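Local coordinates for solute-binding protein (Thermoactinomyces vulgaris, PDB 2ZYK) that probably binds cyclodextrins and related malto-oligosaccharides outside the cell membrane and hands them to a sugar transporter, at residues K126-V131 with I279-W284; Y178-A183 with M212-K217. All coordinates share one frame; numbering follows the deposited sequence.

Interaction 1 (K126-V131 with I279-W284); sequences KAIESV and IGVKGW. With GLC (alpha-D-glucopyranose), chain E; GLC (alpha-D-glucopyranose), chain B.
Strand 127-129 runs antiparallel to strand 279-284, the axes of these short segments 4.7 Å apart at closest and 165° between their directions, with a classic beta bulge where Lys126 and Ala127 both face Lys282. At the bulge, Lys282 O takes Lys126 N at 2.7 Å and, only weakly, Ala127 N; Lys282 N returns a bond to Ala127 O. Beyond it, Gly280 N donates almost straight to Glu129 O, with 173° at the hydrogen, while the bond from Glu129 N to Gly280 O is weak.

The Lys126 chain lies over one face of the Trp284 indole. A bend at chi3 (-104°) lets CE sit over the five-membered ring and NZ over the six-membered ring, where a cation-pi contact puts NZ 3.3 Å from the centroid. The ammonium also has a salt bridge to Glu25, so the ring and the carboxylate both probably help to stabilise its charge. A leucine in place of Trp284 would probably cost the Lys126 ammonium its aromatic floor and let its chain turn about Glu25.

On the face carrying Ile128 and Val281, Ile128 CD1 packs against Ile279 CG2 at 3.7 Å and against Val281 CG2. The other face meets sugar. Glu129 OE2 accepts a bond from O2 of the chain E glucose at 2.8 Å, and Lys282 NZ gives one to O3 of the chain B glucose, modelled short at 2.5 Å, a length not to be leaned on. Glu129 and Lys282 cross at about a right angle; OE1 and NZ form a salt bridge, although OE1's position is doubtful. Lys282 has a second acidic partner in Glu318.

With Glu129 accepting from one glucose and Lys282 donating to another, this strand pair supplies both polarities to the sugar-binding site.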
loop_
_atom_site.group_PDB
_atom_site.type_symbol
_atom_site.label_atom_id
_atom_site.label_comp_id
_atom_site.label_asym_id
_atom_site.label_seq_id
_atom_site.Cartn_x
_atom_site.Cartn_y
_atom_site.Cartn_z
ATOM N N LYS A 126 -5.995 -8.513 -5.627
ATOM C CA LYS A 126 -6.902 -7.539 -6.240
ATOM C C LYS A 126 -6.141 -6.405 -6.898
ATOM O O LYS A 126 -6.633 -5.781 -7.845
ATOM C CB LYS A 126 -7.800 -6.908 -5.192
ATOM C CG LYS A 126 -8.776 -7.824 -4.528
ATOM C CD LYS A 126 -9.884 -6.998 -3.915
ATOM C CE LYS A 126 -9.747 -6.886 -2.435
ATOM N NZ LYS A 126 -10.806 -5.974 -1.926
ATOM N N ALA A 127 -4.953 -6.126 -6.372
ATOM C CA ALA A 127 -4.204 -4.931 -6.717
ATOM C C ALA A 127 -2.723 -5.103 -6.420
ATOM O O ALA A 127 -2.342 -5.569 -5.348
ATOM C CB ALA A 127 -4.752 -3.728 -5.937
ATOM N N ILE A 128 -1.898 -4.747 -7.392
ATOM C CA ILE A 128 -0.461 -4.610 -7.216
ATOM C C ILE A 128 -0.208 -3.100 -7.270
ATOM O O ILE A 128 -0.779 -2.389 -8.120
ATOM C CB ILE A 128 0.301 -5.353 -8.345
ATOM C CG1 ILE A 128 1.818 -5.225 -8.191
ATOM C CG2 ILE A 128 -0.180 -4.890 -9.744
ATOM C CD1 ILE A 128 2.433 -6.343 -7.453
ATOM N N GLU A 129 0.615 -2.589 -6.360
ATOM C CA GLU A 129 0.695 -1.145 -6.210
ATOM C C GLU A 129 2.041 -0.623 -5.751
ATOM O O GLU A 129 2.750 -1.255 -4.974
ATOM C CB GLU A 129 -0.409 -0.648 -5.278
ATOM C CG GLU A 129 -0.056 -0.766 -3.821
ATOM C CD GLU A 129 -1.220 -0.532 -2.901
ATOM O OE1 GLU A 129 -2.347 -0.210 -3.360
ATOM O OE2 GLU A 129 -0.991 -0.681 -1.694
ATOM N N SER A 130 2.370 0.559 -6.242
ATOM C CA SER A 130 3.530 1.284 -5.789
ATOM C C SER A 130 3.206 2.753 -5.948
ATOM O O SER A 130 2.382 3.127 -6.806
ATOM C CB SER A 130 4.758 0.914 -6.618
ATOM O OG SER A 130 5.761 1.908 -6.506
ATOM N N VAL A 131 3.829 3.575 -5.104
ATOM C CA VAL A 131 3.743 5.021 -5.245
ATOM C C VAL A 131 4.531 5.421 -6.489
ATOM O O VAL A 131 5.481 4.739 -6.874
ATOM C CB VAL A 131 4.270 5.776 -3.987
ATOM C CG1 VAL A 131 3.355 5.532 -2.775
ATOM C CG2 VAL A 131 5.707 5.393 -3.662
ATOM N N ILE A 279 6.394 -2.200 -2.642
ATOM C CA ILE A 279 5.350 -2.825 -3.449
ATOM C C ILE A 279 4.315 -3.392 -2.492
ATOM O O ILE A 279 4.656 -4.130 -1.547
ATOM C CB ILE A 279 5.907 -3.983 -4.311
ATOM C CG1 ILE A 279 6.969 -3.474 -5.291
ATOM C CG2 ILE A 279 4.767 -4.713 -5.060
ATOM C CD1 ILE A 279 7.650 -4.597 -6.076
ATOM N N GLY A 280 3.055 -3.047 -2.744
ATOM C CA GLY A 280 1.937 -3.550 -1.955
ATOM C C GLY A 280 0.937 -4.333 -2.786
ATOM O O GLY A 280 0.507 -3.882 -3.846
ATOM N N VAL A 281 0.587 -5.519 -2.306
ATOM C CA VAL A 281 -0.427 -6.341 -2.931
ATOM C C VAL A 281 -1.601 -6.354 -1.969
ATOM O O VAL A 281 -1.427 -6.643 -0.776
ATOM C CB VAL A 281 0.079 -7.794 -3.169
ATOM C CG1 VAL A 281 -1.018 -8.672 -3.751
ATOM C CG2 VAL A 281 1.315 -7.802 -4.079
ATOM N N LYS A 282 -2.783 -6.010 -2.475
ATOM C CA LYS A 282 -3.997 -6.057 -1.677
ATOM C C LYS A 282 -4.788 -7.280 -2.091
ATOM O O LYS A 282 -5.088 -7.465 -3.268
ATOM C CB LYS A 282 -4.829 -4.793 -1.853
ATOM C CG LYS A 282 -4.115 -3.499 -1.479
ATOM C CD LYS A 282 -5.096 -2.326 -1.467
ATOM C CE LYS A 282 -4.640 -1.214 -2.382
ATOM N NZ LYS A 282 -5.259 0.084 -2.021
ATOM N N GLY A 283 -5.109 -8.132 -1.126
ATOM C CA GLY A 283 -5.741 -9.408 -1.438
ATOM C C GLY A 283 -7.025 -9.622 -0.674
ATOM O O GLY A 283 -7.308 -8.905 0.288
ATOM N N TRP A 284 -7.816 -10.589 -1.127
ATOM C CA TRP A 284 -8.915 -11.102 -0.322
ATOM C C TRP A 284 -8.351 -12.240 0.516
ATOM O O TRP A 284 -7.571 -13.049 0.007
ATOM C CB TRP A 284 -10.040 -11.638 -1.200
ATOM C CG TRP A 284 -10.885 -10.592 -1.864
ATOM C CD1 TRP A 284 -11.016 -10.379 -3.202
ATOM C CD2 TRP A 284 -11.739 -9.635 -1.222
ATOM N NE1 TRP A 284 -11.888 -9.351 -3.435
ATOM C CE2 TRP A 284 -12.346 -8.874 -2.240
ATOM C CE3 TRP A 284 -12.038 -9.340 0.112
ATOM C CZ2 TRP A 284 -13.229 -7.838 -1.971
ATOM C CZ3 TRP A 284 -12.915 -8.313 0.379
ATOM C CH2 TRP A 284 -13.495 -7.565 -0.661
HETATM C C1 GLC E . -1.760 3.021 0.911
HETATM C C2 GLC E . -1.294 1.584 0.754
HETATM C C3 GLC E . -0.945 0.969 2.108
HETATM C C4 GLC E . -0.007 1.861 2.928
HETATM C C5 GLC E . -0.594 3.267 3.012
HETATM C C6 GLC E . 0.301 4.268 3.724
HETATM O O2 GLC E . -2.347 0.843 0.167
HETATM O O3 GLC E . -0.337 -0.296 1.906
HETATM O O4 GLC E . 0.088 1.319 4.258
HETATM O O5 GLC E . -0.842 3.783 1.694
HETATM O O6 GLC E . -0.473 5.299 4.319
HETATM C C1 GLC B . -6.390 5.338 0.200
HETATM C C2 GLC B . -6.302 3.894 -0.330
HETATM C C3 GLC B . -5.301 3.062 0.483
HETATM C C4 GLC B . -3.966 3.792 0.588
HETATM C C5 GLC B . -4.205 5.176 1.174
HETATM C C6 GLC B . -2.944 6.010 1.322
HETATM O O2 GLC B . -7.578 3.284 -0.271
HETATM O O3 GLC B . -5.099 1.818 -0.160
HETATM O O4 GLC B . -3.057 3.049 1.412
HETATM O O5 GLC B . -5.095 5.903 0.305
HETATM O O6 GLC B . -3.262 7.342 1.695
#

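Interaction 2 (Y178-A183 with M212-K217); sequences YFLFAA and MNEVQK
Met212, whose side chain lies against Phe181, has its carbonyl O bonded by Gln216 N at 2.9 Å, an ordinary turn of helix 206-220; between the two segments themselves the contact is apolar. Its partner is the weakly bonded last turn of helix 174-181, which offers Leu180 and Phe181.

Phe181 and Met212 lie side by side and point the same way. The ring's CE2 comes 3.9 Å from Met212 CB, while Met212 N approaches the same ring obliquely. With CG anti to the backbone N (chi1 -176°) and further bends at chi2 and chi3, the methionine chain curls round the rim of the ring. Its SD therefore stands at the ring edge, 5.4 Å from the centroid, in a Met-aromatic contact, and CE reaches CZ at 4.0 Å.

Val215 is the wedge shared by both residues of the other helix. Its CG2 touches Leu180 CD2 at 3.5 Å and Phe181 CE1 at 3.8 Å, so one methyl group fills the angle between the leucine branch and the ring. The same leucine methyl, CD2, presses on Glu214 CB at 3.3 Å, a tight approach. Only the aliphatic root of Glu214 serves this packing: the chain bends at chi2 (-63°) and carries the carboxylate away from Leu180, where a long, weak ion pair with Lys184 is its neighbour.

Phe174, earlier in the same helix, meets the Phe181 ring edge-to-face. Other helices close over the pair: Tyr147 of helix 147-157 lies on Leu180 and Glu214, and Met212 also touches Leu381 and Val370 on the C-terminal helices 377-395 and 357-371. Such interlocked apolar side chains are a helix-helix packing core, here inside one lobe of a periplasmic-binding-protein fold, with the Phe181 side chain about 12 Å from a bound glucose.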
loop_
_atom_site.group_PDB
_atom_site.type_symbol
_atom_site.label_atom_id
_atom_site.label_comp_id
_atom_site.label_asym_id
_atom_site.label_seq_id
_atom_site.Cartn_x
_atom_site.Cartn_y
_atom_site.Cartn_z
ATOM N N TYR A 178 10.420 5.512 2.042
ATOM C CA TYR A 178 11.300 4.339 2.059
ATOM C C TYR A 178 12.282 4.264 0.882
ATOM O O TYR A 178 13.405 3.769 1.041
ATOM C CB TYR A 178 10.478 3.042 2.158
ATOM C CG TYR A 178 11.286 1.802 1.871
ATOM C CD1 TYR A 178 12.033 1.185 2.876
ATOM C CD2 TYR A 178 11.328 1.259 0.586
ATOM C CE1 TYR A 178 12.787 0.054 2.611
ATOM C CE2 TYR A 178 12.090 0.120 0.304
ATOM C CZ TYR A 178 12.810 -0.467 1.321
ATOM O OH TYR A 178 13.547 -1.581 1.051
ATOM N N PHE A 179 11.859 4.741 -0.289
ATOM C CA PHE A 179 12.716 4.764 -1.488
ATOM C C PHE A 179 14.004 5.542 -1.243
ATOM O O PHE A 179 14.929 5.563 -2.061
ATOM C CB PHE A 179 11.956 5.342 -2.691
ATOM C CG PHE A 179 11.873 6.861 -2.722
ATOM C CD1 PHE A 179 12.855 7.620 -3.372
ATOM C CD2 PHE A 179 10.788 7.527 -2.158
ATOM C CE1 PHE A 179 12.768 9.014 -3.432
ATOM C CE2 PHE A 179 10.692 8.926 -2.214
ATOM C CZ PHE A 179 11.686 9.670 -2.855
ATOM N N LEU A 180 14.045 6.155 -0.074
ATOM C CA LEU A 180 14.966 7.200 0.247
ATOM C C LEU A 180 15.925 6.720 1.334
ATOM O O LEU A 180 17.080 7.140 1.364
ATOM C CB LEU A 180 14.116 8.367 0.698
ATOM C CG LEU A 180 14.531 9.805 0.818
ATOM C CD1 LEU A 180 13.544 10.613 0.043
ATOM C CD2 LEU A 180 14.439 10.104 2.272
ATOM N N PHE A 181 15.445 5.827 2.203
ATOM C CA PHE A 181 16.308 5.048 3.088
ATOM C C PHE A 181 16.983 3.962 2.250
ATOM O O PHE A 181 18.142 3.616 2.487
ATOM C CB PHE A 181 15.507 4.394 4.231
ATOM C CG PHE A 181 14.943 5.370 5.242
ATOM C CD1 PHE A 181 13.766 6.066 4.981
ATOM C CD2 PHE A 181 15.572 5.557 6.470
ATOM C CE1 PHE A 181 13.232 6.963 5.919
ATOM C CE2 PHE A 181 15.057 6.453 7.414
ATOM C CZ PHE A 181 13.883 7.156 7.143
ATOM N N ALA A 182 16.244 3.423 1.281
ATOM C CA ALA A 182 16.733 2.343 0.405
ATOM C C ALA A 182 17.830 2.817 -0.547
ATOM O O ALA A 182 18.747 2.062 -0.869
ATOM C CB ALA A 182 15.587 1.741 -0.387
ATOM N N ALA A 183 17.710 4.066 -1.002
ATOM C CA ALA A 183 18.707 4.710 -1.860
ATOM C C ALA A 183 20.038 4.788 -1.146
ATOM O O ALA A 183 21.087 4.735 -1.776
ATOM C CB ALA A 183 18.243 6.114 -2.272
ATOM N N MET A 212 17.173 9.323 6.811
ATOM C CA MET A 212 16.326 10.184 7.630
ATOM C C MET A 212 16.789 11.625 7.465
ATOM O O MET A 212 15.979 12.563 7.560
ATOM C CB MET A 212 16.353 9.741 9.111
ATOM C CG MET A 212 15.426 10.530 10.030
ATOM S SD MET A 212 13.671 10.459 9.574
ATOM C CE MET A 212 13.169 9.069 10.584
ATOM N N ASN A 213 18.094 11.784 7.208
ATOM C CA ASN A 213 18.691 13.074 6.845
ATOM C C ASN A 213 18.025 13.652 5.599
ATOM O O ASN A 213 17.858 14.860 5.491
ATOM C CB ASN A 213 20.208 12.949 6.594
ATOM C CG ASN A 213 21.043 12.936 7.877
ATOM O OD1 ASN A 213 22.266 12.755 7.824
ATOM N ND2 ASN A 213 20.399 13.131 9.023
ATOM N N GLU A 214 17.658 12.782 4.662
ATOM C CA GLU A 214 16.950 13.200 3.448
ATOM C C GLU A 214 15.491 13.560 3.711
ATOM O O GLU A 214 14.979 14.509 3.125
ATOM C CB GLU A 214 17.032 12.128 2.358
ATOM C CG GLU A 214 18.418 11.904 1.783
ATOM C CD GLU A 214 18.992 13.123 1.055
ATOM O OE1 GLU A 214 18.222 13.964 0.519
ATOM O OE2 GLU A 214 20.237 13.221 1.009
ATOM N N VAL A 215 14.830 12.809 4.593
ATOM C CA VAL A 215 13.469 13.133 5.030
ATOM C C VAL A 215 13.438 14.510 5.697
ATOM O O VAL A 215 12.556 15.326 5.411
ATOM C CB VAL A 215 12.913 12.076 6.021
ATOM C CG1 VAL A 215 11.577 12.521 6.602
ATOM C CG2 VAL A 215 12.792 10.699 5.345
ATOM N N GLN A 216 14.408 14.753 6.582
ATOM C CA GLN A 216 14.530 16.031 7.285
ATOM C C GLN A 216 14.569 17.236 6.336
ATOM O O GLN A 216 13.868 18.227 6.554
ATOM C CB GLN A 216 15.764 16.030 8.187
ATOM C CG GLN A 216 15.970 17.352 8.916
ATOM C CD GLN A 216 16.912 17.249 10.092
ATOM O OE1 GLN A 216 18.036 16.765 9.965
ATOM N NE2 GLN A 216 16.460 17.712 11.250
ATOM N N LYS A 217 15.385 17.133 5.284
ATOM C CA LYS A 217 15.523 18.197 4.286
ATOM C C LYS A 217 14.212 18.557 3.565
ATOM O O LYS A 217 14.071 19.685 3.064
ATOM C CB LYS A 217 16.620 17.842 3.279
ATOM C CG LYS A 217 18.038 18.006 3.811
ATOM C CD LYS A 217 19.049 17.325 2.903
ATOM C CE LYS A 217 20.485 17.705 3.270
ATOM N NZ LYS A 217 21.489 16.824 2.592
#

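From the N terminus, the chain first reaches 126-131, at the end of strand 120-129, then enters helix 174-181, whose end forms half of interaction 2. After 28 intervening residues, segment 212-217 of helix 206-220 closes that small loop. Only later does strand 278-287 come back to pair with the first segment, closing interaction 1 over 147 intervening residues. Interaction 2 thus falls wholly within the larger loop, without crossing it. Interaction 1 lies where strands lead between the two sheets, consistent with the hinge of such binding proteins; interaction 2 joins two helices within one lobe. Their nearest atoms are about 6 Å apart.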